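Local coordinates for N-acetylmuramoyl-L-alanine amidase domain-containing protein SAOUHSC_02979 (Staphylococcus aureus, PDB 5T1Q) that probably cleaves peptidoglycan as an amidase, this chain being its C-terminal part, with a glucosaminidase-type domain and a CHAP domain, at residues 110-115 with 137-142; 30-35 with 90-95; 104-109 with 143-148. All blocks are in the same frame, centred on the assembly; numbering follows the deposited sequence.

Interaction 1: 110-115 with 137-142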
loop_
_atom_site.group_PDB
_atom_site.type_symbol
_atom_site.label_atom_id
_atom_site.label_comp_id
_atom_site.label_asym_id
_atom_site.label_seq_id
_atom_site.Cartn_x
_atom_site.Cartn_y
_atom_site.Cartn_z
ATOM N N GLY A 110 -8.284 -6.967 6.563
ATOM C CA GLY A 110 -9.200 -6.010 5.941
ATOM C C GLY A 110 -10.553 -6.610 5.597
ATOM O O GLY A 110 -11.120 -6.324 4.540
ATOM N N ILE A 111 -11.074 -7.439 6.494
ATOM C CA ILE A 111 -12.365 -8.084 6.278
ATOM C C ILE A 111 -13.463 -7.127 6.719
ATOM O O ILE A 111 -13.465 -6.670 7.863
ATOM C CB ILE A 111 -12.483 -9.416 7.041
ATOM C CG1 ILE A 111 -11.303 -10.329 6.696
ATOM C CG2 ILE A 111 -13.802 -10.118 6.703
ATOM C CD1 ILE A 111 -11.302 -11.648 7.441
ATOM N N LYS A 112 -14.390 -6.843 5.803
ATOM C CA LYS A 112 -15.523 -5.946 6.061
ATOM C C LYS A 112 -16.645 -6.638 6.844
ATOM O O LYS A 112 -16.695 -7.861 6.907
ATOM C CB LYS A 112 -16.077 -5.395 4.744
ATOM C CG LYS A 112 -15.145 -4.401 4.048
ATOM C CD LYS A 112 -15.586 -4.067 2.624
ATOM C CE LYS A 112 -16.948 -3.401 2.566
ATOM N NZ LYS A 112 -17.346 -3.043 1.169
ATOM N N GLY A 113 -17.524 -5.832 7.446
ATOM C CA GLY A 113 -18.665 -6.324 8.222
ATOM C C GLY A 113 -18.489 -6.115 9.724
ATOM O O GLY A 113 -17.935 -5.105 10.166
ATOM N N ALA A 114 -18.987 -7.077 10.498
ATOM C CA ALA A 114 -18.890 -7.053 11.955
ATOM C C ALA A 114 -18.566 -8.453 12.469
ATOM O O ALA A 114 -18.853 -9.446 11.806
ATOM C CB ALA A 114 -20.187 -6.556 12.559
ATOM N N PHE A 115 -17.923 -8.516 13.633
ATOM C CA PHE A 115 -17.550 -9.784 14.261
ATOM C C PHE A 115 -18.141 -9.820 15.660
ATOM O O PHE A 115 -17.788 -8.996 16.507
ATOM C CB PHE A 115 -16.034 -9.911 14.328
ATOM C CG PHE A 115 -15.555 -11.144 15.046
ATOM C CD1 PHE A 115 -15.456 -12.360 14.383
ATOM C CD2 PHE A 115 -15.193 -11.085 16.389
ATOM C CE1 PHE A 115 -15.011 -13.495 15.043
ATOM C CE2 PHE A 115 -14.743 -12.216 17.052
ATOM C CZ PHE A 115 -14.654 -13.423 16.378
ATOM N N ALA A 137 -16.566 2.291 4.947
ATOM C CA ALA A 137 -17.254 1.038 5.250
ATOM C C ALA A 137 -16.916 0.474 6.630
ATOM O O ALA A 137 -15.877 0.793 7.213
ATOM C CB ALA A 137 -16.935 0.010 4.178
ATOM N N GLY A 138 -17.810 -0.382 7.127
ATOM C CA GLY A 138 -17.643 -1.028 8.419
ATOM C C GLY A 138 -16.742 -2.240 8.304
ATOM O O GLY A 138 -16.923 -3.071 7.432
ATOM N N PHE A 139 -15.755 -2.323 9.184
ATOM C CA PHE A 139 -14.820 -3.439 9.210
ATOM C C PHE A 139 -14.985 -4.185 10.510
ATOM O O PHE A 139 -15.359 -3.603 11.528
ATOM C CB PHE A 139 -13.375 -2.957 9.055
ATOM C CG PHE A 139 -13.011 -2.573 7.653
ATOM C CD1 PHE A 139 -13.311 -1.315 7.167
ATOM C CD2 PHE A 139 -12.342 -3.470 6.824
ATOM C CE1 PHE A 139 -12.962 -0.948 5.873
ATOM C CE2 PHE A 139 -11.983 -3.111 5.522
ATOM C CZ PHE A 139 -12.299 -1.846 5.045
ATOM N N ARG A 140 -14.692 -5.477 10.463
ATOM C CA ARG A 140 -14.822 -6.328 11.625
ATOM C C ARG A 140 -13.811 -5.923 12.690
ATOM O O ARG A 140 -12.637 -5.710 12.391
ATOM C CB ARG A 140 -14.651 -7.800 11.232
ATOM C CG ARG A 140 -15.659 -8.252 10.184
ATOM C CD ARG A 140 -15.612 -9.747 9.905
ATOM N NE ARG A 140 -16.547 -10.110 8.836
ATOM C CZ ARG A 140 -16.731 -11.342 8.353
ATOM N NH1 ARG A 140 -16.056 -12.373 8.841
ATOM N NH2 ARG A 140 -17.603 -11.543 7.362
ATOM N N LYS A 141 -14.305 -5.772 13.916
ATOM C CA LYS A 141 -13.514 -5.395 15.077
ATOM C C LYS A 141 -13.413 -6.635 15.957
ATOM O O LYS A 141 -14.433 -7.165 16.405
ATOM C CB LYS A 141 -14.226 -4.257 15.807
ATOM C CG LYS A 141 -13.552 -3.714 17.057
ATOM C CD LYS A 141 -14.436 -2.635 17.666
ATOM C CE LYS A 141 -13.886 -2.096 18.969
ATOM N NZ LYS A 141 -12.634 -1.335 18.762
ATOM N N TYR A 142 -12.191 -7.112 16.178
ATOM C CA TYR A 142 -11.960 -8.320 16.960
ATOM C C TYR A 142 -11.376 -8.005 18.328
ATOM O O TYR A 142 -10.758 -6.963 18.497
ATOM C CB TYR A 142 -10.981 -9.223 16.225
ATOM C CG TYR A 142 -11.371 -9.568 14.809
ATOM C CD1 TYR A 142 -10.945 -8.789 13.742
ATOM C CD2 TYR A 142 -12.139 -10.694 14.533
ATOM C CE1 TYR A 142 -11.283 -9.113 12.439
ATOM C CE2 TYR A 142 -12.481 -11.023 13.233
ATOM C CZ TYR A 142 -12.048 -10.233 12.188
ATOM O OH TYR A 142 -12.379 -10.559 10.895
#
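R140 and K112 meet where the loop 110-115 passes the end of strand 131-140. This strand pairs antiparallel with strand 119-128 in the glucosaminidase-type domain, a family of the lysozyme clan. The loop joins the strand by a single beta bridge, K112 with F139. One backbone bond flanks the bridge on each side: R140 N gives to I111 O at 3.1 Å, and G113 N gives to G138 O at 2.8 Å.

The R140 side chain then adds a third bond. Its CB packs against F115 CB, 4.0 Å away. CG points anti to the carbonyl carbon (chi1 -58°), and this sets it against the loop backbone, 3.5 Å from A114 N. From there the chain runs extended. CD rests beside the CG2 branch of I111. NE donates to K112 O at 3.0 Å, in a bond bent to 133° and tilted out of the guanidinium plane. CZ has the methyl I111 CG2 over one face of the group, 3.6 Å away. At the tip, NH1 forms a salt bridge with D151 of helix 145-158. Y142 OH bonds to the same carboxylate oxygen, so one acid ties both side chains to that helix.

Two aromatic contacts lie at the ends of the contact. The F115 ring takes Y142 CD2 and CE2 over one face. The rings meet obliquely, with centroids 4.7 Å apart and planes at 47°. At the other end the K112 chain passes over F139 and bends at chi3. Its NZ goes on to a salt bridge with E11. Lower down, K112 CG makes a CH-pi contact over the F139 ring, 4.0 Å from the centroid, while G110 O lies at the ring edge.

Interaction 2: 30-35 with 90-95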
loop_
_atom_site.group_PDB
_atom_site.type_symbol
_atom_site.label_atom_id
_atom_site.label_comp_id
_atom_site.label_asym_id
_atom_site.label_seq_id
_atom_site.Cartn_x
_atom_site.Cartn_y
_atom_site.Cartn_z
ATOM N N ASP A 30 -9.518 6.621 11.288
ATOM C CA ASP A 30 -10.395 6.032 10.257
ATOM C C ASP A 30 -9.761 5.973 8.860
ATOM O O ASP A 30 -10.465 5.935 7.853
ATOM C CB ASP A 30 -11.764 6.734 10.221
ATOM C CG ASP A 30 -11.688 8.185 9.755
ATOM O OD1 ASP A 30 -10.668 8.594 9.148
ATOM O OD2 ASP A 30 -12.676 8.915 9.998
ATOM N N THR A 31 -8.436 5.956 8.809
ATOM C CA THR A 31 -7.738 5.846 7.542
ATOM C C THR A 31 -6.827 4.637 7.603
ATOM O O THR A 31 -6.044 4.475 8.541
ATOM C CB THR A 31 -6.962 7.129 7.174
ATOM O OG1 THR A 31 -6.003 7.436 8.195
ATOM C CG2 THR A 31 -7.933 8.293 6.996
ATOM N N ARG A 32 -6.971 3.772 6.610
ATOM C CA ARG A 32 -6.181 2.558 6.528
ATOM C C ARG A 32 -4.774 2.802 6.007
ATOM O O ARG A 32 -4.448 3.865 5.477
ATOM C CB ARG A 32 -6.839 1.547 5.581
ATOM C CG ARG A 32 -8.193 1.010 6.020
ATOM C CD ARG A 32 -8.682 -0.084 5.067
ATOM N NE ARG A 32 -7.811 -1.265 5.071
ATOM C CZ ARG A 32 -7.942 -2.327 4.265
ATOM N NH1 ARG A 32 -7.088 -3.339 4.374
ATOM N NH2 ARG A 32 -8.914 -2.387 3.356
ATOM N N ALA A 33 -3.946 1.787 6.196
ATOM C CA ALA A 33 -2.622 1.741 5.651
ATOM C C ALA A 33 -2.514 0.344 5.044
ATOM O O ALA A 33 -2.939 -0.637 5.660
ATOM C CB ALA A 33 -1.576 1.958 6.728
ATOM N N THR A 34 -2.038 0.275 3.807
ATOM C CA THR A 34 -1.814 -0.992 3.106
ATOM C C THR A 34 -0.432 -0.925 2.473
ATOM O O THR A 34 0.131 0.148 2.333
ATOM C CB THR A 34 -2.890 -1.276 2.042
ATOM O OG1 THR A 34 -3.083 -0.114 1.236
ATOM C CG2 THR A 34 -4.229 -1.628 2.686
ATOM N N SER A 35 0.120 -2.069 2.096
ATOM C CA SER A 35 1.482 -2.104 1.547
ATOM C C SER A 35 1.637 -1.318 0.259
ATOM O O SER A 35 0.736 -1.277 -0.557
ATOM C CB SER A 35 1.911 -3.540 1.283
ATOM O OG SER A 35 1.802 -4.319 2.453
ATOM N N ILE A 90 0.037 -9.212 5.456
ATOM C CA ILE A 90 1.039 -8.169 5.179
ATOM C C ILE A 90 0.462 -7.030 4.321
ATOM O O ILE A 90 0.618 -5.857 4.650
ATOM C CB ILE A 90 2.284 -8.761 4.465
ATOM C CG1 ILE A 90 3.104 -9.613 5.436
ATOM C CG2 ILE A 90 3.174 -7.654 3.893
ATOM C CD1 ILE A 90 4.156 -10.474 4.760
ATOM N N LEU A 91 -0.198 -7.394 3.225
ATOM C CA LEU A 91 -0.748 -6.417 2.276
ATOM C C LEU A 91 -1.857 -5.548 2.866
ATOM O O LEU A 91 -1.775 -4.309 2.829
ATOM C CB LEU A 91 -1.241 -7.143 1.021
ATOM C CG LEU A 91 -1.731 -6.331 -0.185
ATOM C CD1 LEU A 91 -1.817 -7.236 -1.402
ATOM C CD2 LEU A 91 -3.071 -5.646 0.054
ATOM N N GLU A 92 -2.858 -6.207 3.443
ATOM C CA GLU A 92 -4.039 -5.547 3.997
ATOM C C GLU A 92 -3.798 -4.738 5.267
ATOM O O GLU A 92 -4.534 -3.796 5.525
ATOM C CB GLU A 92 -5.149 -6.587 4.259
ATOM C CG GLU A 92 -5.625 -7.339 3.017
ATOM C CD GLU A 92 -6.443 -6.499 2.050
ATOM O OE1 GLU A 92 -7.024 -5.455 2.452
ATOM O OE2 GLU A 92 -6.542 -6.905 0.864
ATOM N N SER A 93 -2.811 -5.119 6.077
ATOM C CA SER A 93 -2.506 -4.398 7.333
ATOM C C SER A 93 -1.245 -3.537 7.266
ATOM O O SER A 93 -0.885 -2.898 8.264
ATOM C CB SER A 93 -2.286 -5.400 8.455
ATOM O OG SER A 93 -1.069 -6.097 8.274
ATOM N N ASP A 94 -0.568 -3.546 6.116
ATOM C CA ASP A 94 0.722 -2.850 5.926
ATOM C C ASP A 94 1.724 -3.334 6.975
ATOM O O ASP A 94 2.295 -2.550 7.724
ATOM C CB ASP A 94 0.602 -1.318 5.957
ATOM C CG ASP A 94 1.948 -0.617 5.666
ATOM O OD1 ASP A 94 2.809 -1.217 4.978
ATOM O OD2 ASP A 94 2.163 0.513 6.157
ATOM N N SER A 95 1.902 -4.645 7.020
ATOM C CA SER A 95 2.812 -5.293 7.962
ATOM C C SER A 95 2.514 -4.935 9.416
ATOM O O SER A 95 3.420 -4.701 10.202
ATOM C CB SER A 95 4.248 -4.953 7.596
ATOM O OG SER A 95 4.486 -5.277 6.226
HETATM O O HOH W 1 -5.422 -1.623 6.753
HETATM O O HOH W 2 -7.835 -3.455 0.827
HETATM O O HOH W 3 -9.874 -5.022 2.561
HETATM O O HOH W 4 3.739 -3.756 4.168
#
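S35, T34 and A33 press against the end of helix 82-93, and this is the tight part of the contact. S35 N donates to L91 O at 3.0 Å, in the carbonyl plane and on a lone pair. T34 CB comes within 3.3 Å of the same oxygen. A33 CB meets D94 CB at 4.0 Å. The helix ends with D94 at positive phi and S95 N bonded back to I90 O, while S35 N takes L91 O from outside. The loop before strand 37-39 thus covers the C-terminal end of a helix of the glucosaminidase-type domain. At this edge water 4 donates to D94 OD1, which also pairs with R97, and it bonds S35 OG and S95 OG.

The R32 side is more hydrated. R32 bends at chi3 (64°), which swings its guanidinium over to E92. NH1 grips two oxygens, E92 O at 2.8 Å and E92 OE1 at 2.9 Å, the second as a salt bridge on the anti lone pair. Both lie in the guanidinium plane. Water 1 accepts from R32 NE at 2.9 Å. Water 3 accepts from R32 NH2 and lies within bonding distance of E92 OE1. R32 NH2 also bonds T124 OG1, while Y195 OH holds E92 OE2.

Interaction 3: 104-109 with 143-148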
loop_
_atom_site.group_PDB
_atom_site.type_symbol
_atom_site.label_atom_id
_atom_site.label_comp_id
_atom_site.label_asym_id
_atom_site.label_seq_id
_atom_site.Cartn_x
_atom_site.Cartn_y
_atom_site.Cartn_z
ATOM N N PRO A 104 -7.611 -0.910 19.027
ATOM C CA PRO A 104 -8.402 -2.041 19.541
ATOM C C PRO A 104 -9.153 -2.804 18.444
ATOM O O PRO A 104 -10.078 -3.538 18.748
ATOM C CB PRO A 104 -9.401 -1.338 20.455
ATOM C CG PRO A 104 -9.659 -0.050 19.748
ATOM C CD PRO A 104 -8.333 0.365 19.172
ATOM N N ASN A 105 -8.739 -2.661 17.188
ATOM C CA ASN A 105 -9.471 -3.275 16.068
ATOM C C ASN A 105 -8.972 -4.670 15.685
ATOM O O ASN A 105 -9.775 -5.553 15.396
ATOM C CB ASN A 105 -9.461 -2.310 14.896
ATOM C CG ASN A 105 -10.116 -0.985 15.242
ATOM O OD1 ASN A 105 -11.167 -0.946 15.891
ATOM N ND2 ASN A 105 -9.505 0.104 14.819
ATOM N N HIS A 106 -7.654 -4.851 15.668
ATOM C CA HIS A 106 -7.015 -6.160 15.429
ATOM C C HIS A 106 -7.394 -6.902 14.120
ATOM O O HIS A 106 -7.203 -8.115 14.018
ATOM C CB HIS A 106 -7.287 -7.090 16.633
ATOM C CG HIS A 106 -6.879 -6.520 17.961
ATOM N ND1 HIS A 106 -7.789 -6.024 18.872
ATOM C CD2 HIS A 106 -5.660 -6.393 18.541
ATOM C CE1 HIS A 106 -7.149 -5.611 19.952
ATOM N NE2 HIS A 106 -5.858 -5.826 19.779
ATOM N N ASN A 107 -7.907 -6.176 13.128
ATOM C CA ASN A 107 -8.330 -6.766 11.851
ATOM C C ASN A 107 -7.123 -6.747 10.893
ATOM O O ASN A 107 -6.781 -5.715 10.315
ATOM C CB ASN A 107 -9.519 -5.962 11.317
ATOM C CG ASN A 107 -10.159 -6.562 10.070
ATOM O OD1 ASN A 107 -9.588 -7.411 9.387
ATOM N ND2 ASN A 107 -11.371 -6.110 9.772
ATOM N N LEU A 108 -6.491 -7.903 10.741
ATOM C CA LEU A 108 -5.288 -8.037 9.931
ATOM C C LEU A 108 -5.505 -8.272 8.447
ATOM O O LEU A 108 -4.569 -8.076 7.655
ATOM C CB LEU A 108 -4.455 -9.207 10.446
ATOM C CG LEU A 108 -4.035 -9.183 11.901
ATOM C CD1 LEU A 108 -3.174 -10.406 12.161
ATOM C CD2 LEU A 108 -3.287 -7.904 12.231
ATOM N N PHE A 109 -6.711 -8.677 8.062
ATOM C CA PHE A 109 -6.994 -9.021 6.668
ATOM C C PHE A 109 -7.933 -8.081 5.937
ATOM O O PHE A 109 -8.327 -8.363 4.802
ATOM C CB PHE A 109 -7.542 -10.450 6.627
ATOM C CG PHE A 109 -6.592 -11.450 7.176
ATOM C CD1 PHE A 109 -6.541 -11.697 8.535
ATOM C CD2 PHE A 109 -5.714 -12.110 6.345
ATOM C CE1 PHE A 109 -5.634 -12.594 9.055
ATOM C CE2 PHE A 109 -4.809 -13.014 6.862
ATOM C CZ PHE A 109 -4.762 -13.251 8.216
ATOM N N PRO A 143 -11.564 -8.911 19.314
ATOM C CA PRO A 143 -10.959 -8.690 20.641
ATOM C C PRO A 143 -9.427 -8.752 20.601
ATOM O O PRO A 143 -8.761 -8.122 21.419
ATOM C CB PRO A 143 -11.508 -9.850 21.491
ATOM C CG PRO A 143 -12.664 -10.404 20.736
ATOM C CD PRO A 143 -12.422 -10.111 19.291
ATOM N N SER A 144 -8.893 -9.541 19.666
ATOM C CA SER A 144 -7.451 -9.690 19.486
ATOM C C SER A 144 -7.155 -10.261 18.093
ATOM O O SER A 144 -8.075 -10.603 17.342
ATOM C CB SER A 144 -6.871 -10.614 20.557
ATOM O OG SER A 144 -7.350 -11.935 20.404
ATOM N N THR A 145 -5.876 -10.369 17.750
ATOM C CA THR A 145 -5.486 -10.921 16.455
ATOM C C THR A 145 -5.743 -12.431 16.366
ATOM O O THR A 145 -5.704 -12.998 15.279
ATOM C CB THR A 145 -4.018 -10.616 16.117
ATOM O OG1 THR A 145 -3.169 -11.168 17.119
ATOM C CG2 THR A 145 -3.791 -9.118 16.039
ATOM N N LYS A 146 -5.992 -13.074 17.503
ATOM C CA LYS A 146 -6.329 -14.501 17.518
ATOM C C LYS A 146 -7.616 -14.739 16.711
ATOM O O LYS A 146 -7.654 -15.608 15.842
ATOM C CB LYS A 146 -6.517 -14.994 18.958
ATOM C CG LYS A 146 -6.851 -16.480 19.085
ATOM C CD LYS A 146 -7.014 -16.930 20.536
ATOM C CE LYS A 146 -8.264 -16.356 21.190
ATOM N NZ LYS A 146 -8.427 -16.833 22.593
ATOM N N GLU A 147 -8.654 -13.953 17.000
ATOM C CA GLU A 147 -9.934 -14.088 16.307
ATOM C C GLU A 147 -9.873 -13.618 14.848
ATOM O O GLU A 147 -10.704 -14.022 14.045
ATOM C CB GLU A 147 -11.071 -13.352 17.046
ATOM C CG GLU A 147 -11.428 -13.888 18.441
ATOM C CD GLU A 147 -10.514 -13.395 19.565
ATOM O OE1 GLU A 147 -10.550 -13.986 20.672
ATOM O OE2 GLU A 147 -9.767 -12.413 19.354
ATOM N N SER A 148 -8.907 -12.758 14.514
ATOM C CA SER A 148 -8.751 -12.276 13.135
ATOM C C SER A 148 -8.243 -13.389 12.220
ATOM O O SER A 148 -8.796 -13.616 11.148
ATOM C CB SER A 148 -7.798 -11.077 13.084
ATOM O OG SER A 148 -7.651 -10.583 11.760
HETATM O O HOH W 5 -9.575 -10.500 9.894
#
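H106 and S144 make the main non-polar contact. S144 CA sits over one face of the imidazole in a CH-pi contact, 3.7 Å from the ring centroid and 18° off the normal. H106 CB lies 3.5 Å from S144 C, so the side chain covers the turn that leads into the helix. The ring is fixed by a bond outside this pair of segments, from ND1 to Y142 O. L108 and T145 cross nearby. L108 CD2 meets the methyl T145 CG2 at 4.0 Å. S148 also packs here. Its CB is 3.2 Å from H106 O, and its OG lies at the edge of the F109 ring, 3.6 Å from F109 CD1. F109 is also stacked on Y152, one turn further along the helix.

These contacts join the loop between helix 82-93 and strand 119-128 to the first turn of helix 145-158, within the glucosaminidase-type domain. S144 is the N-cap of that helix. Its OG accepts weakly from K146 N and donates to E147 OE2 at 2.7 Å, on the syn side of the carboxylate.

The hydrogen bonding across the contact centres on S148. Its OG stands anti to the backbone N (chi1 -179°), and this turns it toward the loop. There it accepts from L108 N at 3.1 Å, in a nearly straight bond of 168°.

One link runs through solvent. Water 5 donates to N107 OD1 at 3.1 Å and also bonds S148 OG. The amide nitrogen of N107 bonds I111 O.

Overall arrangement
All three contacts involve the glucosaminidase-type domain. Interaction 2 is the buried one; its centre is about 6 Å from the centre of the chain. Interactions 1 and 3 are partly buried, with both centres about 19 Å from it. They share the loop between helix 82-93 and strand 119-128, and strand 131-140 leads straight into helix 145-158. Interaction 1 is nested within the loop closed by interaction 3. Interaction 2 adds a more distant chain segment, and its R32 packs on G110 and F139. The chemistry differs: a single beta bridge, an arginine bond and aromatic packing in 1; a backbone bond at a helix end plus a hydrated salt bridge in 2; a serine acceptor with a CH-pi contact on a histidine in 3.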